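LEOA (Escherichia coli, PDB 4AUR) is a bacterial dynamin that probably binds and hydrolyses GTP, and comes from enterotoxigenic Escherichia coli, where it is probably linked to LT toxin. Local coordinates at residues D394-Q399 and D442-L447; S401-F406 and T435-A440. All coordinates share one frame; numbering follows the deposited sequence.

Contact 1: residues D394-Q399 and D442-L447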
ATOM      1  N   ASP A 394     -15.122 -23.121  11.820  1.00 31.26           N
ATOM      2  CA  ASP A 394     -14.920 -22.955  10.388  1.00 35.05           C
ATOM      3  C   ASP A 394     -14.784 -21.491   9.932  1.00 33.83           C
ATOM      4  O   ASP A 394     -14.152 -21.210   8.907  1.00 31.06           O
ATOM      5  CB  ASP A 394     -16.018 -23.684   9.592  1.00 39.46           C
ATOM      6  CG  ASP A 394     -15.883 -25.216   9.666  1.00 47.37           C
ATOM      7  OD1 ASP A 394     -14.892 -25.723  10.266  1.00 49.16           O
ATOM      8  OD2 ASP A 394     -16.772 -25.918   9.123  1.00 55.73           O
ATOM      9  N   ASP A 395     -15.358 -20.551  10.667  1.00 33.53           N
ATOM     10  CA  ASP A 395     -15.212 -19.167  10.251  1.00 34.75           C
ATOM     11  C   ASP A 395     -13.903 -18.611  10.742  1.00 31.64           C
ATOM     12  O   ASP A 395     -13.181 -17.967  10.013  1.00 30.56           O
ATOM     13  CB  ASP A 395     -16.325 -18.275  10.746  1.00 37.18           C
ATOM     14  CG  ASP A 395     -16.305 -16.942  10.057  1.00 39.21           C
ATOM     15  OD1 ASP A 395     -16.114 -16.948   8.826  1.00 41.50           O
ATOM     16  OD2 ASP A 395     -16.452 -15.897  10.725  1.00 44.06           O
ATOM     17  N   ILE A 396     -13.598 -18.860  11.993  1.00 30.08           N
ATOM     18  CA  ILE A 396     -12.311 -18.480  12.509  1.00 28.37           C
ATOM     19  C   ILE A 396     -11.242 -19.054  11.597  1.00 28.43           C
ATOM     20  O   ILE A 396     -10.351 -18.354  11.159  1.00 28.76           O
ATOM     21  CB  ILE A 396     -12.117 -18.983  13.936  1.00 26.57           C
ATOM     22  CG1 ILE A 396     -13.023 -18.196  14.866  1.00 26.08           C
ATOM     23  CG2 ILE A 396     -10.665 -18.808  14.341  1.00 27.45           C
ATOM     24  CD1 ILE A 396     -13.129 -18.768  16.251  1.00 27.83           C
ATOM     25  N   THR A 397     -11.372 -20.331  11.293  1.00 30.17           N
ATOM     26  CA  THR A 397     -10.395 -21.060  10.514  1.00 30.59           C
ATOM     27  C   THR A 397     -10.362 -20.544   9.089  1.00 31.46           C
ATOM     28  O   THR A 397      -9.317 -20.486   8.483  1.00 34.09           O
ATOM     29  CB  THR A 397     -10.686 -22.577  10.622  1.00 31.58           C
ATOM     30  OG1 THR A 397     -10.142 -23.045  11.858  1.00 30.67           O
ATOM     31  CG2 THR A 397     -10.114 -23.383   9.479  1.00 32.68           C
ATOM     32  N   ARG A 398     -11.483 -20.129   8.545  1.00 33.70           N
ATOM     33  CA  ARG A 398     -11.444 -19.592   7.195  1.00 38.35           C
ATOM     34  C   ARG A 398     -10.674 -18.253   7.112  1.00 36.39           C
ATOM     35  O   ARG A 398      -9.900 -18.027   6.180  1.00 39.17           O
ATOM     36  CB  ARG A 398     -12.861 -19.450   6.616  1.00 43.79           C
ATOM     37  CG  ARG A 398     -12.892 -18.637   5.333  1.00 50.30           C
ATOM     38  CD  ARG A 398     -14.106 -18.870   4.448  1.00 58.67           C
ATOM     39  NE  ARG A 398     -13.805 -18.402   3.090  1.00 63.93           N
ATOM     40  CZ  ARG A 398     -14.603 -18.540   2.038  1.00 68.19           C
ATOM     41  NH1 ARG A 398     -15.789 -19.130   2.162  1.00 66.03           N
ATOM     42  NH2 ARG A 398     -14.208 -18.081   0.854  1.00 71.46           N
ATOM     43  N   GLN A 399     -10.913 -17.372   8.075  1.00 33.35           N
ATOM     44  CA  GLN A 399     -10.330 -16.037   8.089  1.00 31.67           C
ATOM     45  C   GLN A 399      -8.826 -16.032   8.407  1.00 30.89           C
ATOM     46  O   GLN A 399      -8.056 -15.281   7.816  1.00 28.49           O
ATOM     47  CB  GLN A 399     -11.053 -15.189   9.127  1.00 30.72           C
ATOM     48  CG  GLN A 399     -12.492 -14.910   8.796  1.00 30.59           C
ATOM     49  CD  GLN A 399     -12.699 -14.566   7.343  1.00 31.54           C
ATOM     50  OE1 GLN A 399     -12.039 -13.697   6.791  1.00 30.99           O
ATOM     51  NE2 GLN A 399     -13.641 -15.246   6.719  1.00 33.15           N
ATOM     52  N   ASP A 442      -3.895 -23.914  14.228  1.00 34.22           N
ATOM     53  CA  ASP A 442      -3.627 -25.292  14.600  1.00 38.24           C
ATOM     54  C   ASP A 442      -4.277 -25.649  15.921  1.00 37.65           C
ATOM     55  O   ASP A 442      -4.902 -26.698  16.019  1.00 39.58           O
ATOM     56  CB  ASP A 442      -2.124 -25.576  14.676  1.00 41.09           C
ATOM     57  CG  ASP A 442      -1.552 -25.997  13.345  1.00 45.43           C
ATOM     58  OD1 ASP A 442      -2.316 -25.997  12.343  1.00 47.08           O
ATOM     59  OD2 ASP A 442      -0.338 -26.322  13.304  1.00 51.52           O
ATOM     60  N   THR A 443      -4.124 -24.785  16.923  1.00 33.39           N
ATOM     61  CA  THR A 443      -4.753 -24.996  18.197  1.00 31.87           C
ATOM     62  C   THR A 443      -6.257 -25.119  18.034  1.00 31.83           C
ATOM     63  O   THR A 443      -6.883 -25.853  18.766  1.00 34.34           O
ATOM     64  CB  THR A 443      -4.421 -23.864  19.167  1.00 31.25           C
ATOM     65  OG1 THR A 443      -3.008 -23.719  19.206  1.00 33.00           O
ATOM     66  CG2 THR A 443      -4.912 -24.167  20.573  1.00 29.93           C
ATOM     67  N   ILE A 444      -6.828 -24.445  17.050  1.00 31.79           N
ATOM     68  CA  ILE A 444      -8.274 -24.509  16.816  1.00 33.52           C
ATOM     69  C   ILE A 444      -8.728 -25.757  16.073  1.00 37.80           C
ATOM     70  O   ILE A 444      -9.833 -26.252  16.306  1.00 36.99           O
ATOM     71  CB  ILE A 444      -8.754 -23.246  16.088  1.00 31.90           C
ATOM     72  CG1 ILE A 444      -8.705 -22.095  17.098  1.00 30.66           C
ATOM     73  CG2 ILE A 444     -10.141 -23.432  15.472  1.00 31.18           C
ATOM     74  CD1 ILE A 444      -9.194 -20.775  16.585  1.00 31.11           C
ATOM     75  N   GLY A 445      -7.875 -26.264  15.190  1.00 42.57           N
ATOM     76  CA  GLY A 445      -8.146 -27.505  14.485  1.00 45.40           C
ATOM     77  C   GLY A 445      -8.038 -28.745  15.360  1.00 45.97           C
ATOM     78  O   GLY A 445      -8.459 -29.812  14.944  1.00 45.75           O
ATOM     79  N   LYS A 446      -7.462 -28.607  16.554  1.00 48.28           N
ATOM     80  CA  LYS A 446      -7.380 -29.705  17.523  1.00 53.09           C
ATOM     81  C   LYS A 446      -8.476 -29.606  18.573  1.00 52.14           C
ATOM     82  O   LYS A 446      -8.908 -30.617  19.097  1.00 55.63           O
ATOM     83  CB  LYS A 446      -6.016 -29.739  18.222  1.00 60.78           C
ATOM     84  CG  LYS A 446      -6.036 -30.500  19.549  1.00 69.00           C
ATOM     85  CD  LYS A 446      -4.641 -30.817  20.080  1.00 78.44           C
ATOM     86  CE  LYS A 446      -4.689 -31.853  21.208  1.00 79.82           C
ATOM     87  NZ  LYS A 446      -3.353 -32.462  21.486  1.00 76.28           N
ATOM     88  N   LEU A 447      -8.902 -28.398  18.909  1.00 49.50           N
ATOM     89  CA  LEU A 447     -10.039 -28.234  19.800  1.00 48.54           C
ATOM     90  C   LEU A 447     -11.285 -28.839  19.167  1.00 48.10           C
ATOM     91  O   LEU A 447     -11.964 -29.642  19.793  1.00 52.81           O
ATOM     92  CB  LEU A 447     -10.295 -26.757  20.097  1.00 47.65           C
ATOM     93  CG  LEU A 447      -9.196 -26.066  20.891  1.00 48.05           C
ATOM     94  CD1 LEU A 447      -9.532 -24.592  21.055  1.00 48.41           C
ATOM     95  CD2 LEU A 447      -8.956 -26.736  22.240  1.00 49.03           C
TER
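Ile396 lays its CG2 methyl against the far end of Ile444. The closest atoms are Ile396 CG2 and Ile444 CD1, 3.3 Å apart. At the resolution of this structure that value means only that the two methyls touch. The two isoleucine side chains are nearly perpendicular, so the tip of Ile444 meets one branch of Ile396 and does not run along its length. In Ile396, CG1 sits beside the backbone N (chi1 -70°), which leaves CG2 anti to that N and facing helix 430-447. The longer branch stands farther off; Ile396 CD1 is 4.4 Å from Ile444 CD1. Ile444 is extended, with CD1 anti to CA (chi2 -178°), and this carries its terminal methyl across the gap. The helices run antiparallel and belong to the Dynamin-like helical domain, a long bundle of helices. Two further helices close over the pair. Phe310 of helix 275-343 touches Ile396, and Val538 of helix 530-544 touches Ile444. Both isoleucines are therefore buried between four helices. The second branch of Ile444 has a different neighbour. Its CG2 methyl lies 3.6 Å from Thr397 OG1, and the side chains of Ile444 and Thr397 pass antiparallel. This is a van der Waals contact between a hydroxyl and a methyl. The Thr397 methyl, CG2, points away from Ile444. The backbones come nearest here, with Thr397 CA and Ile444 CA 7.5 Å apart. Elsewhere on helix 368-408, away from helix 430-447, Asp395 OD2 forms a salt bridge with Arg309 NE of helix 275-343.

Contact 2: residues S401-F406 and T435-A440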
ATOM      1  N   SER A 401      -6.915 -18.359   7.626  1.00 31.45           N
ATOM      2  CA  SER A 401      -6.288 -18.883   6.450  1.00 32.44           C
ATOM      3  C   SER A 401      -6.181 -17.842   5.368  1.00 31.70           C
ATOM      4  O   SER A 401      -5.310 -17.946   4.528  1.00 35.61           O
ATOM      5  CB  SER A 401      -7.037 -20.114   5.957  1.00 33.32           C
ATOM      6  OG  SER A 401      -6.843 -21.158   6.895  1.00 35.34           O
ATOM      7  N   SER A 402      -7.060 -16.851   5.361  1.00 29.82           N
ATOM      8  CA  SER A 402      -6.974 -15.825   4.322  1.00 29.35           C
ATOM      9  C   SER A 402      -5.952 -14.748   4.697  1.00 28.43           C
ATOM     10  O   SER A 402      -5.490 -14.024   3.839  1.00 28.50           O
ATOM     11  CB  SER A 402      -8.335 -15.199   4.038  1.00 27.34           C
ATOM     12  OG  SER A 402      -8.821 -14.602   5.209  1.00 29.15           O
ATOM     13  N   SER A 403      -5.639 -14.621   5.977  1.00 28.39           N
ATOM     14  CA  SER A 403      -4.533 -13.793   6.397  1.00 29.56           C
ATOM     15  C   SER A 403      -3.227 -14.490   6.013  1.00 30.77           C
ATOM     16  O   SER A 403      -2.353 -13.877   5.419  1.00 30.57           O
ATOM     17  CB  SER A 403      -4.579 -13.535   7.896  1.00 28.89           C
ATOM     18  OG  SER A 403      -5.765 -12.859   8.254  1.00 29.56           O
ATOM     19  N   GLU A 404      -3.105 -15.774   6.328  1.00 33.40           N
ATOM     20  CA  GLU A 404      -1.922 -16.535   5.949  1.00 35.65           C
ATOM     21  C   GLU A 404      -1.637 -16.332   4.471  1.00 35.07           C
ATOM     22  O   GLU A 404      -0.502 -16.100   4.054  1.00 35.95           O
ATOM     23  CB  GLU A 404      -2.144 -18.027   6.204  1.00 40.69           C
ATOM     24  CG  GLU A 404      -1.033 -18.912   5.625  1.00 45.55           C
ATOM     25  CD  GLU A 404      -1.435 -20.365   5.337  1.00 50.32           C
ATOM     26  OE1 GLU A 404      -2.659 -20.701   5.283  1.00 51.16           O
ATOM     27  OE2 GLU A 404      -0.489 -21.178   5.151  1.00 48.82           O
ATOM     28  N   SER A 405      -2.702 -16.435   3.688  1.00 33.58           N
ATOM     29  CA  SER A 405      -2.648 -16.415   2.237  1.00 31.05           C
ATOM     30  C   SER A 405      -2.343 -15.020   1.702  1.00 28.69           C
ATOM     31  O   SER A 405      -1.768 -14.890   0.644  1.00 27.94           O
ATOM     32  CB  SER A 405      -3.990 -16.942   1.707  1.00 32.17           C
ATOM     33  OG  SER A 405      -4.145 -16.779   0.320  1.00 33.63           O
ATOM     34  N   PHE A 406      -2.738 -13.978   2.427  1.00 26.91           N
ATOM     35  CA  PHE A 406      -2.389 -12.623   2.054  1.00 25.24           C
ATOM     36  C   PHE A 406      -0.892 -12.446   2.270  1.00 26.03           C
ATOM     37  O   PHE A 406      -0.155 -12.121   1.328  1.00 27.37           O
ATOM     38  CB  PHE A 406      -3.168 -11.601   2.862  1.00 24.30           C
ATOM     39  CG  PHE A 406      -2.765 -10.181   2.576  1.00 24.15           C
ATOM     40  CD1 PHE A 406      -3.218  -9.534   1.445  1.00 24.09           C
ATOM     41  CD2 PHE A 406      -1.923  -9.495   3.429  1.00 22.38           C
ATOM     42  CE1 PHE A 406      -2.834  -8.226   1.167  1.00 22.81           C
ATOM     43  CE2 PHE A 406      -1.565  -8.190   3.164  1.00 21.76           C
ATOM     44  CZ  PHE A 406      -2.005  -7.564   2.032  1.00 21.46           C
ATOM     45  N   THR A 435       3.361 -17.265  11.188  1.00 30.15           N
ATOM     46  CA  THR A 435       3.529 -18.348  12.164  1.00 31.55           C
ATOM     47  C   THR A 435       2.551 -18.290  13.331  1.00 32.49           C
ATOM     48  O   THR A 435       2.070 -19.306  13.825  1.00 33.39           O
ATOM     49  CB  THR A 435       4.928 -18.283  12.785  1.00 30.16           C
ATOM     50  OG1 THR A 435       5.885 -18.203  11.741  1.00 30.55           O
ATOM     51  CG2 THR A 435       5.203 -19.512  13.633  1.00 30.88           C
ATOM     52  N   THR A 436       2.316 -17.076  13.788  1.00 31.43           N
ATOM     53  CA  THR A 436       1.528 -16.829  14.953  1.00 30.18           C
ATOM     54  C   THR A 436       0.080 -17.150  14.626  1.00 31.87           C
ATOM     55  O   THR A 436      -0.627 -17.790  15.397  1.00 35.61           O
ATOM     56  CB  THR A 436       1.755 -15.374  15.347  1.00 28.84           C
ATOM     57  OG1 THR A 436       3.081 -15.275  15.862  1.00 28.48           O
ATOM     58  CG2 THR A 436       0.800 -14.905  16.402  1.00 29.98           C
ATOM     59  N   ILE A 437      -0.341 -16.703  13.463  1.00 32.29           N
ATOM     60  CA  ILE A 437      -1.609 -17.091  12.871  1.00 32.94           C
ATOM     61  C   ILE A 437      -1.754 -18.638  12.776  1.00 34.58           C
ATOM     62  O   ILE A 437      -2.682 -19.200  13.348  1.00 35.86           O
ATOM     63  CB  ILE A 437      -1.769 -16.371  11.508  1.00 30.40           C
ATOM     64  CG1 ILE A 437      -2.117 -14.915  11.744  1.00 29.96           C
ATOM     65  CG2 ILE A 437      -2.862 -16.978  10.674  1.00 32.90           C
ATOM     66  CD1 ILE A 437      -2.095 -14.090  10.499  1.00 30.16           C
ATOM     67  N   LEU A 438      -0.827 -19.321  12.111  1.00 34.87           N
ATOM     68  CA  LEU A 438      -0.950 -20.768  11.885  1.00 36.83           C
ATOM     69  C   LEU A 438      -0.893 -21.637  13.136  1.00 37.02           C
ATOM     70  O   LEU A 438      -1.420 -22.734  13.139  1.00 43.72           O
ATOM     71  CB  LEU A 438       0.133 -21.278  10.942  1.00 38.65           C
ATOM     72  CG  LEU A 438       0.240 -20.672   9.545  1.00 40.45           C
ATOM     73  CD1 LEU A 438       0.883 -21.703   8.629  1.00 45.15           C
ATOM     74  CD2 LEU A 438      -1.101 -20.247   8.980  1.00 42.40           C
ATOM     75  N   ALA A 439      -0.225 -21.189  14.181  1.00 35.48           N
ATOM     76  CA  ALA A 439      -0.288 -21.894  15.438  1.00 33.19           C
ATOM     77  C   ALA A 439      -1.637 -21.640  16.106  1.00 32.51           C
ATOM     78  O   ALA A 439      -2.102 -22.448  16.890  1.00 33.21           O
ATOM     79  CB  ALA A 439       0.841 -21.457  16.344  1.00 33.54           C
ATOM     80  N   ALA A 440      -2.276 -20.521  15.810  1.00 31.28           N
ATOM     81  CA  ALA A 440      -3.603 -20.286  16.357  1.00 31.14           C
ATOM     82  C   ALA A 440      -4.635 -21.111  15.598  1.00 31.63           C
ATOM     83  O   ALA A 440      -5.576 -21.613  16.191  1.00 32.71           O
ATOM     84  CB  ALA A 440      -3.962 -18.820  16.296  1.00 30.73           C
TER
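Ser401 OG is hydrogen-bonded to two groups: Thr397 O in its own helix and Arg441 NH1 in helix 430-447. Glu404, one turn on, touches helix 430-447 through its side chain. This is an antiparallel helix pair within the Dynamin-like helical domain. The Glu404 chain lies nearly square to the side chain of Leu438. Glu404 CG is anti to the backbone N (chi1 171°) and the chain runs on extended, so a row of its atoms passes the leucine. Leu438 CD2 lies 3.6 Å from Glu404 CG and 3.7 Å from Glu404 CD. The leucine methyls thus touch CB and CG and also the carboxylate group, whose OE1 makes a long, weak ion pair with Arg441 NH1. That nearby positive charge may favour the charged form of the acid. Deeper in, the contact is smaller. Ser403 CB packs on the end of Ile437, 3.6 Å from its CD1 methyl. Ser403 OG turns back to its own helix, in a weak hydrogen bond with Gln399 O. Helix 275-343 covers this buried side, where Lys302 and Asp306 touch Ser403 and Phe299 touches Ile437. The backbones approach to 7.0 Å between Glu404 CA and Ile437 CA. At the outer edge, Leu438 CD1 lies 3.8 Å from Glu404 OE2.

Overall arrangement
Contacts 1 and 2 are successive steps along one antiparallel helix pair, 368-408 with 430-447. Their centres are about 10 Å apart. Contact 2 is nearer the connection between the two helices, and contact 1 lies farther along both. Arg441, between segments 435-440 and 442-447, reaches back to contact 2. The segments of both contacts touch helices 275-343 and 530-544. Contact 1 is apolar at its centre, whereas contact 2 has a carboxylate at its edge. Their centres lie about 28 and 20 Å from the centre of the chain. The probable P-loop, at the end of strand 54-60, is in the GTPase part; both contacts lie in the helical domain.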